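Local atomic coordinates of fanconi-associated nuclease 1 homolog (Pseudomonas aeruginosa, PDB entry 5Y7Q), a protein that belongs to the FAN1 (Fanconi-associated nuclease 1) family, pairing an N-terminal helix-turn-helix-like region and a SAP domain with a C-terminal VRR-NUC domain. Residues 75-78 / 79-82; 187-190 / 191-195; 194-197 / 198-201; 472-475 / 476-480. One frame throughout, in Å; residues are numbered along the deposited sequence.

Contact 1 of 4, residues 75-78 / 79-82; sequences ELPE and ASQA
Gln-81 sets CG opposite its own carbonyl carbon (chi1 -73°), which lays that CG against CB of Leu-76 at 3.7 Å; the similar setting of Leu-76 (chi1 -77°) brings its CD2 to CB of Ser-80 at 4.0 Å. The contact is a helix start within the FAN1 HTH domain, with Pro-77 at the N-cap position of helix 78-89. Proline suits that place because the first turn of a helix asks no backbone N-H of it, while its carbonyl can still accept. Pro-77 O takes a nearly straight bond from Gln-81 N at 3.1 Å and a weak one from Ser-80 N; Ala-82 N then reaches Glu-78 O at 2.9 Å, the next i to i+4 bond. Beyond CG the Gln-81 chain runs extended, and its NE2 bonds back to Phe-73 O, tying the new helix to the preceding one. The hydroxyl of the small Ser-80 bonds to Ala-111 O. Leu-76 itself packs on Pro-114 and Leu-115 of helix 108-118, a fitting place for a branched apolar chain. Glu-78 extends from the first turn to a salt bridge with Arg-48. CG of Pro-77 lies 3.3 Å from OG of Ser-80.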
# COMPACT_ATOMS: atom_id res chain seq x y z
N GLU A 75 -35.68 2.72 7.65
CA GLU A 75 -36.84 2.49 8.51
C GLU A 75 -36.49 2.16 9.96
O GLU A 75 -37.37 2.23 10.83
CB GLU A 75 -37.70 1.36 7.94
CG GLU A 75 -38.04 1.54 6.47
CD GLU A 75 -38.59 2.92 6.18
OE1 GLU A 75 -39.51 3.37 6.90
OE2 GLU A 75 -38.08 3.56 5.23
N LEU A 76 -35.25 1.82 10.27
CA LEU A 76 -34.94 1.32 11.60
C LEU A 76 -35.00 2.43 12.65
O LEU A 76 -34.67 3.58 12.36
CB LEU A 76 -33.56 0.69 11.62
CG LEU A 76 -33.56 -0.69 11.01
CD1 LEU A 76 -32.14 -1.06 10.65
CD2 LEU A 76 -34.22 -1.66 11.99
N PRO A 77 -35.42 2.10 13.87
CA PRO A 77 -35.26 3.04 14.97
C PRO A 77 -33.79 3.33 15.22
O PRO A 77 -32.93 2.49 14.95
CB PRO A 77 -35.89 2.30 16.16
CG PRO A 77 -35.81 0.86 15.78
CD PRO A 77 -36.02 0.83 14.30
N GLU A 78 -33.52 4.52 15.75
CA GLU A 78 -32.15 5.01 15.83
C GLU A 78 -31.23 4.00 16.52
O GLU A 78 -30.14 3.71 16.03
CB GLU A 78 -32.10 6.35 16.56
CG GLU A 78 -30.89 7.22 16.20
CD GLU A 78 -31.10 8.69 16.54
OE1 GLU A 78 -31.55 8.99 17.67
OE2 GLU A 78 -30.83 9.56 15.67
N ALA A 79 -31.68 3.43 17.65
CA ALA A 79 -30.80 2.55 18.41
C ALA A 79 -30.44 1.29 17.62
O ALA A 79 -29.31 0.78 17.74
CB ALA A 79 -31.45 2.17 19.74
N SER A 80 -31.35 0.78 16.81
CA SER A 80 -31.00 -0.39 16.02
C SER A 80 -30.05 -0.03 14.89
O SER A 80 -29.10 -0.79 14.60
CB SER A 80 -32.25 -1.05 15.47
OG SER A 80 -33.22 -1.12 16.49
N GLN A 81 -30.27 1.12 14.23
CA GLN A 81 -29.25 1.63 13.31
C GLN A 81 -27.87 1.67 13.99
O GLN A 81 -26.89 1.12 13.47
CB GLN A 81 -29.65 3.02 12.81
CG GLN A 81 -30.78 3.05 11.81
CD GLN A 81 -31.08 4.46 11.33
OE1 GLN A 81 -31.02 5.40 12.10
NE2 GLN A 81 -31.40 4.60 10.05
N ALA A 82 -27.81 2.29 15.17
CA ALA A 82 -26.54 2.48 15.88
C ALA A 82 -25.89 1.15 16.20
O ALA A 82 -24.69 0.97 15.99
CB ALA A 82 -26.76 3.27 17.17

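Contact 2 of 4, residues 187-190 / 191-195; sequences LRCM and ALCDR
Cys-189 and Met-190 open helix 190-201 through their carbonyls: Cys-193 N bonds to Cys-189 O at 3.1 Å and Asp-194 N to Met-190 O at 2.9 Å, with Cys-189 at the N-cap position. The two cysteines also meet by their side chains, one helical turn apart. SG of Cys-189 stands between its own backbone N and carbonyl carbon (chi1 58°), whereas SG of Cys-193 lies opposite its carbonyl carbon; together these settings bring the sulfurs to 4.1 Å. That is an apolar contact of two thiols, far too long for a disulfide, and both residues are buried, where a compact and weakly polar side chain fits well. Met-190 bends at chi2, which turns its thioether forward, toward the next turn, and the chain crosses that of Asp-194 at a slant. CE of Met-190 comes 4.1 Å from OD1 of Asp-194, a loose approach of a methyl group to a carboxylate. Leu-192 rests its CB 3.6 Å from Cys-189 O. Around this turn, Cys-189 and Leu-192 pack on Phe-69 of helix 64-75, Met-190 touches Val-88 of helix 78-89, and strand 184-187, central in its three-stranded antiparallel sheet, leads into the helix through a short connection at Arg-188 and Cys-189.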
# COMPACT_ATOMS: atom_id res chain seq x y z
N LEU A 187 -23.62 -11.20 12.62
CA LEU A 187 -23.98 -10.29 11.53
C LEU A 187 -23.99 -11.02 10.19
O LEU A 187 -23.07 -11.77 9.88
CB LEU A 187 -22.97 -9.16 11.52
CG LEU A 187 -23.00 -7.92 10.67
CD1 LEU A 187 -24.32 -7.16 10.83
CD2 LEU A 187 -21.83 -7.14 11.26
N ARG A 188 -25.09 -10.90 9.43
CA ARG A 188 -25.21 -11.59 8.14
C ARG A 188 -25.16 -10.70 6.90
O ARG A 188 -25.26 -11.24 5.79
CB ARG A 188 -26.49 -12.43 8.13
CG ARG A 188 -26.28 -13.81 8.77
CD ARG A 188 -26.31 -14.92 7.73
NE ARG A 188 -27.08 -14.54 6.54
CZ ARG A 188 -28.42 -14.50 6.47
NH1 ARG A 188 -29.03 -14.14 5.34
NH2 ARG A 188 -29.15 -14.81 7.54
N CYS A 189 -25.05 -9.38 7.03
CA CYS A 189 -25.01 -8.46 5.89
C CYS A 189 -23.59 -7.96 5.50
O CYS A 189 -23.48 -7.04 4.69
CB CYS A 189 -25.96 -7.28 6.15
SG CYS A 189 -25.60 -6.32 7.65
N MET A 190 -22.52 -8.51 6.08
CA MET A 190 -21.19 -7.93 5.89
C MET A 190 -20.75 -7.84 4.43
O MET A 190 -20.00 -6.94 4.08
CB MET A 190 -20.13 -8.72 6.65
CG MET A 190 -19.09 -7.86 7.23
SD MET A 190 -19.78 -6.54 8.24
CE MET A 190 -18.31 -5.53 8.41
N ALA A 191 -21.16 -8.78 3.56
CA ALA A 191 -20.75 -8.67 2.17
C ALA A 191 -21.34 -7.43 1.52
O ALA A 191 -20.64 -6.69 0.82
CB ALA A 191 -21.14 -9.91 1.38
N LEU A 192 -22.63 -7.19 1.75
CA LEU A 192 -23.30 -6.02 1.20
C LEU A 192 -22.70 -4.72 1.76
O LEU A 192 -22.60 -3.71 1.05
CB LEU A 192 -24.78 -6.14 1.51
CG LEU A 192 -25.71 -4.97 1.31
CD1 LEU A 192 -25.40 -4.36 -0.01
CD2 LEU A 192 -27.09 -5.53 1.32
N CYS A 193 -22.30 -4.73 3.03
CA CYS A 193 -21.61 -3.57 3.59
C CYS A 193 -20.23 -3.37 2.95
O CYS A 193 -19.86 -2.24 2.60
CB CYS A 193 -21.47 -3.74 5.10
SG CYS A 193 -23.05 -3.57 5.91
N ASP A 194 -19.45 -4.44 2.82
CA ASP A 194 -18.15 -4.28 2.19
C ASP A 194 -18.31 -3.81 0.75
O ASP A 194 -17.52 -2.98 0.27
CB ASP A 194 -17.33 -5.58 2.30
CG ASP A 194 -16.86 -5.86 3.75
OD1 ASP A 194 -16.89 -4.93 4.61
OD2 ASP A 194 -16.47 -7.01 4.04
N ARG A 195 -19.37 -4.26 0.07
CA ARG A 195 -19.61 -3.76 -1.28
C ARG A 195 -19.91 -2.27 -1.25
O ARG A 195 -19.49 -1.53 -2.15
CB ARG A 195 -20.73 -4.55 -1.95
CG ARG A 195 -21.06 -4.03 -3.32
CD ARG A 195 -22.14 -4.82 -4.01
NE ARG A 195 -21.58 -5.94 -4.77
CZ ARG A 195 -21.51 -5.99 -6.10
NH1 ARG A 195 -21.96 -4.99 -6.86
NH2 ARG A 195 -20.97 -7.06 -6.68

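Contact 3 of 4, residues 194-197 / 198-201; sequences DRLR and LMYF
Met-199 curls back on Arg-195 in a closely packed part of helix 190-201. Its chain is bent at chi3 (-64°), which turns the terminal methyl toward the preceding turn: CE lies 3.5 Å from CG of Arg-195 and 4.0 Å from CD2 of Leu-196. A flexible thioether suits this place, since it can fit between an aliphatic arginine stem and a leucine branch. Leu-196 continues the apolar surface onto Leu-51 and Ile-54 of helix 42-57. The guanidinium of Arg-195 leads elsewhere, to a salt bridge with Asp-240 of helix 236-253.

Phe-201 makes a second close contact. CG of Arg-197 lies in the plane of the phenylalanine ring at its edge, 3.8 Å from CD2 of Phe-201, while CD2 of Tyr-200 sits above the centre of one ring face. The tyrosine ring also meets Trp-53 edge-to-face, and Phe-201 does the same with His-433.

The partly exposed side formed by Asp-194 and Arg-197 is looser. NH2 of Arg-197 reaches OD1 of Asp-194 at 3.4 Å, a weak hydrogen bond within a salt bridge, although the carboxylate carbon lies in the guanidinium plane at its edge. The firmer polar partners of this arginine are the carbonyls of Leu-204 and Gln-206, both met by NH1, so its charged end spans from the helix to the loop that follows. Four successive i to i+4 backbone bonds, from Leu-198 N to Asp-194 O through Phe-201 N to Arg-197 O, mark a regular alpha-helix packed against helices 42-57 and 236-253.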
# COMPACT_ATOMS: atom_id res chain seq x y z
N ASP A 194 -19.45 -4.44 2.82
CA ASP A 194 -18.15 -4.28 2.19
C ASP A 194 -18.31 -3.81 0.75
O ASP A 194 -17.52 -2.98 0.27
CB ASP A 194 -17.33 -5.58 2.30
CG ASP A 194 -16.86 -5.86 3.75
OD1 ASP A 194 -16.89 -4.93 4.61
OD2 ASP A 194 -16.47 -7.01 4.04
N ARG A 195 -19.37 -4.26 0.07
CA ARG A 195 -19.61 -3.76 -1.28
C ARG A 195 -19.91 -2.27 -1.25
O ARG A 195 -19.49 -1.53 -2.15
CB ARG A 195 -20.73 -4.55 -1.95
CG ARG A 195 -21.06 -4.03 -3.32
CD ARG A 195 -22.14 -4.82 -4.01
NE ARG A 195 -21.58 -5.94 -4.77
CZ ARG A 195 -21.51 -5.99 -6.10
NH1 ARG A 195 -21.96 -4.99 -6.86
NH2 ARG A 195 -20.97 -7.06 -6.68
N LEU A 196 -20.61 -1.80 -0.21
CA LEU A 196 -20.89 -0.36 -0.13
C LEU A 196 -19.62 0.43 0.17
O LEU A 196 -19.35 1.45 -0.47
CB LEU A 196 -21.95 -0.07 0.92
CG LEU A 196 -23.38 -0.61 0.79
CD1 LEU A 196 -24.12 -0.32 2.09
CD2 LEU A 196 -24.17 -0.03 -0.41
N ARG A 197 -18.82 -0.04 1.14
CA ARG A 197 -17.52 0.55 1.45
C ARG A 197 -16.65 0.69 0.20
O ARG A 197 -16.09 1.76 -0.07
CB ARG A 197 -16.81 -0.32 2.49
CG ARG A 197 -15.74 0.39 3.25
CD ARG A 197 -15.49 -0.32 4.57
NE ARG A 197 -15.24 -1.74 4.36
CZ ARG A 197 -14.08 -2.24 3.94
NH1 ARG A 197 -13.07 -1.43 3.70
NH2 ARG A 197 -13.94 -3.54 3.77
N LEU A 198 -16.52 -0.39 -0.57
CA LEU A 198 -15.66 -0.35 -1.74
C LEU A 198 -16.26 0.57 -2.80
O LEU A 198 -15.53 1.27 -3.51
CB LEU A 198 -15.42 -1.76 -2.26
CG LEU A 198 -15.22 -1.85 -3.77
CD1 LEU A 198 -13.76 -1.58 -4.13
CD2 LEU A 198 -15.71 -3.15 -4.38
N MET A 199 -17.59 0.63 -2.91
CA MET A 199 -18.16 1.59 -3.86
C MET A 199 -17.83 3.04 -3.46
O MET A 199 -17.52 3.87 -4.32
CB MET A 199 -19.66 1.39 -3.99
CG MET A 199 -20.05 0.58 -5.20
SD MET A 199 -21.83 0.31 -5.25
CE MET A 199 -21.97 -0.65 -3.75
N TYR A 200 -17.90 3.36 -2.17
CA TYR A 200 -17.62 4.73 -1.77
C TYR A 200 -16.14 5.07 -1.89
O TYR A 200 -15.79 6.15 -2.38
CB TYR A 200 -18.11 4.97 -0.34
CG TYR A 200 -17.83 6.36 0.23
CD1 TYR A 200 -18.69 7.41 0.01
CD2 TYR A 200 -16.70 6.60 1.04
CE1 TYR A 200 -18.46 8.67 0.53
CE2 TYR A 200 -16.47 7.86 1.58
CZ TYR A 200 -17.36 8.90 1.31
OH TYR A 200 -17.16 10.16 1.83
N PHE A 201 -15.25 4.17 -1.46
CA PHE A 201 -13.83 4.49 -1.38
C PHE A 201 -13.04 4.20 -2.65
O PHE A 201 -11.93 4.72 -2.79
CB PHE A 201 -13.16 3.73 -0.24
CG PHE A 201 -13.40 4.33 1.11
CD1 PHE A 201 -13.01 5.63 1.39
CD2 PHE A 201 -14.01 3.60 2.11
CE1 PHE A 201 -13.24 6.18 2.65
CE2 PHE A 201 -14.22 4.15 3.38
CZ PHE A 201 -13.85 5.44 3.65

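Contact 4 of 4, residues 472-475 / 476-480; sequences RCRY and RDKFG
Tyr-475 offers one ring face to Phe-479, whose CD1 lies 3.7 Å above the tyrosine plane, displaced toward the rim. The pair is T-shaped, with centroids 5.2 Å apart and planes at 77°. At the phenylalanine edge, near the ring plane, stands OH of Tyr-475, 3.3 Å from CE1 of Phe-479, while the backbone oxygen of Tyr-475 also lies in that plane. Both side chains place CG opposite their backbone N, and the rings consequently run side by side in the same direction. Tyrosine suits its buried place because its hydroxyl can bond to Leu-491 O while the ring packs on Leu-417 and Leu-496; the more exposed Phe-479 also meets the ring of Trp-488.

Elsewhere on the turn, the extended Arg-476 passes Arg-472 O, with CG at 3.6 Å. Arg-472 directs its own guanidinium to Asp-469 and Glu-497. Lys-478 bends at chi2, and its NZ meets OD1 of Asp-477 at 3.1 Å from above the carboxylate plane. Backbone bonds from Arg-476, Asp-477 and Lys-478 reach residues four positions earlier. Gly-480, past the helical turn, has positive phi (91°), where a CB would be jammed against the preceding carbonyl oxygen; the whole is a helix leading into a loop, within the VRR-NUC domain.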
# COMPACT_ATOMS: atom_id res chain seq x y z
N ARG A 472 7.79 27.85 -0.51
CA ARG A 472 7.60 28.24 0.89
C ARG A 472 6.12 28.48 1.19
O ARG A 472 5.64 28.12 2.27
CB ARG A 472 8.40 29.50 1.23
CG ARG A 472 9.90 29.31 1.43
CD ARG A 472 10.60 30.64 1.70
NE ARG A 472 11.93 30.68 1.08
CZ ARG A 472 12.26 31.46 0.06
NH1 ARG A 472 11.36 32.30 -0.46
NH2 ARG A 472 13.49 31.43 -0.43
N CYS A 473 5.39 29.08 0.25
CA CYS A 473 3.97 29.32 0.50
C CYS A 473 3.18 28.02 0.46
O CYS A 473 2.32 27.80 1.31
CB CYS A 473 3.42 30.35 -0.48
SG CYS A 473 3.73 32.00 0.16
N ARG A 474 3.46 27.15 -0.52
CA ARG A 474 2.80 25.86 -0.53
C ARG A 474 3.11 25.10 0.75
O ARG A 474 2.23 24.44 1.30
CB ARG A 474 3.23 25.06 -1.76
CG ARG A 474 2.08 24.38 -2.52
CD ARG A 474 1.09 25.36 -3.17
NE ARG A 474 1.74 26.36 -4.01
CZ ARG A 474 1.62 27.68 -3.85
NH1 ARG A 474 0.86 28.16 -2.87
NH2 ARG A 474 2.26 28.53 -4.66
N TYR A 475 4.33 25.23 1.25
CA TYR A 475 4.73 24.59 2.49
C TYR A 475 3.92 25.10 3.67
O TYR A 475 3.51 24.32 4.53
CB TYR A 475 6.22 24.83 2.73
CG TYR A 475 6.83 24.23 4.00
CD1 TYR A 475 6.84 24.94 5.21
CD2 TYR A 475 7.43 23.01 3.97
CE1 TYR A 475 7.43 24.42 6.35
CE2 TYR A 475 8.01 22.47 5.09
CZ TYR A 475 8.01 23.17 6.27
OH TYR A 475 8.62 22.59 7.35
N ARG A 476 3.70 26.41 3.75
CA ARG A 476 2.95 26.92 4.89
C ARG A 476 1.46 26.59 4.77
O ARG A 476 0.83 26.19 5.75
CB ARG A 476 3.15 28.43 5.02
CG ARG A 476 4.48 28.86 5.62
CD ARG A 476 4.79 30.26 5.14
NE ARG A 476 5.67 31.02 6.03
CZ ARG A 476 6.93 30.69 6.29
NH1 ARG A 476 7.46 29.58 5.76
NH2 ARG A 476 7.64 31.46 7.10
N ASP A 477 0.89 26.75 3.57
CA ASP A 477 -0.52 26.48 3.32
C ASP A 477 -0.86 25.01 3.58
O ASP A 477 -1.80 24.69 4.32
CB ASP A 477 -0.85 26.87 1.87
CG ASP A 477 -2.31 27.30 1.67
OD1 ASP A 477 -3.23 26.43 1.70
OD2 ASP A 477 -2.54 28.51 1.44
N LYS A 478 -0.09 24.10 3.00
CA LYS A 478 -0.43 22.70 2.93
C LYS A 478 0.17 21.86 4.05
O LYS A 478 0.02 20.63 4.01
CB LYS A 478 0.01 22.11 1.60
CG LYS A 478 -0.59 22.83 0.43
CD LYS A 478 -2.05 23.14 0.66
CE LYS A 478 -2.69 23.64 -0.64
NZ LYS A 478 -4.00 24.32 -0.42
N PHE A 479 0.85 22.46 5.02
CA PHE A 479 1.54 21.65 6.03
C PHE A 479 0.62 20.62 6.66
O PHE A 479 -0.48 20.94 7.12
CB PHE A 479 2.15 22.53 7.12
CG PHE A 479 3.28 21.85 7.84
CD1 PHE A 479 4.60 22.04 7.43
CD2 PHE A 479 3.03 20.97 8.88
CE1 PHE A 479 5.64 21.40 8.06
CE2 PHE A 479 4.06 20.31 9.52
CZ PHE A 479 5.37 20.53 9.12
N GLY A 480 1.08 19.37 6.68
CA GLY A 480 0.40 18.30 7.35
C GLY A 480 -0.59 17.54 6.49
O GLY A 480 -1.01 16.44 6.89

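Contacts 2 and 3 are consecutive turns of helix 190-201, with centres about 10 Å apart and Asp-194 and Arg-195 in common; contact 2 starts the helix and contact 3 completes it. Contact 1, the start of helix 78-89, lies about 17 Å from contact 2 between centres, and Val-88 farther along that helix touches Met-190. Helix 42-57 joins contacts 1 and 3 more directly, packing on side chains of both. Contact 4 stands apart in the VRR-NUC domain, its centre about 43 Å from that of contact 1 and 32 Å from that of contact 3. All four lie near the bound nucleic acid without touching it, their nearest atoms about 8 to 10 Å away.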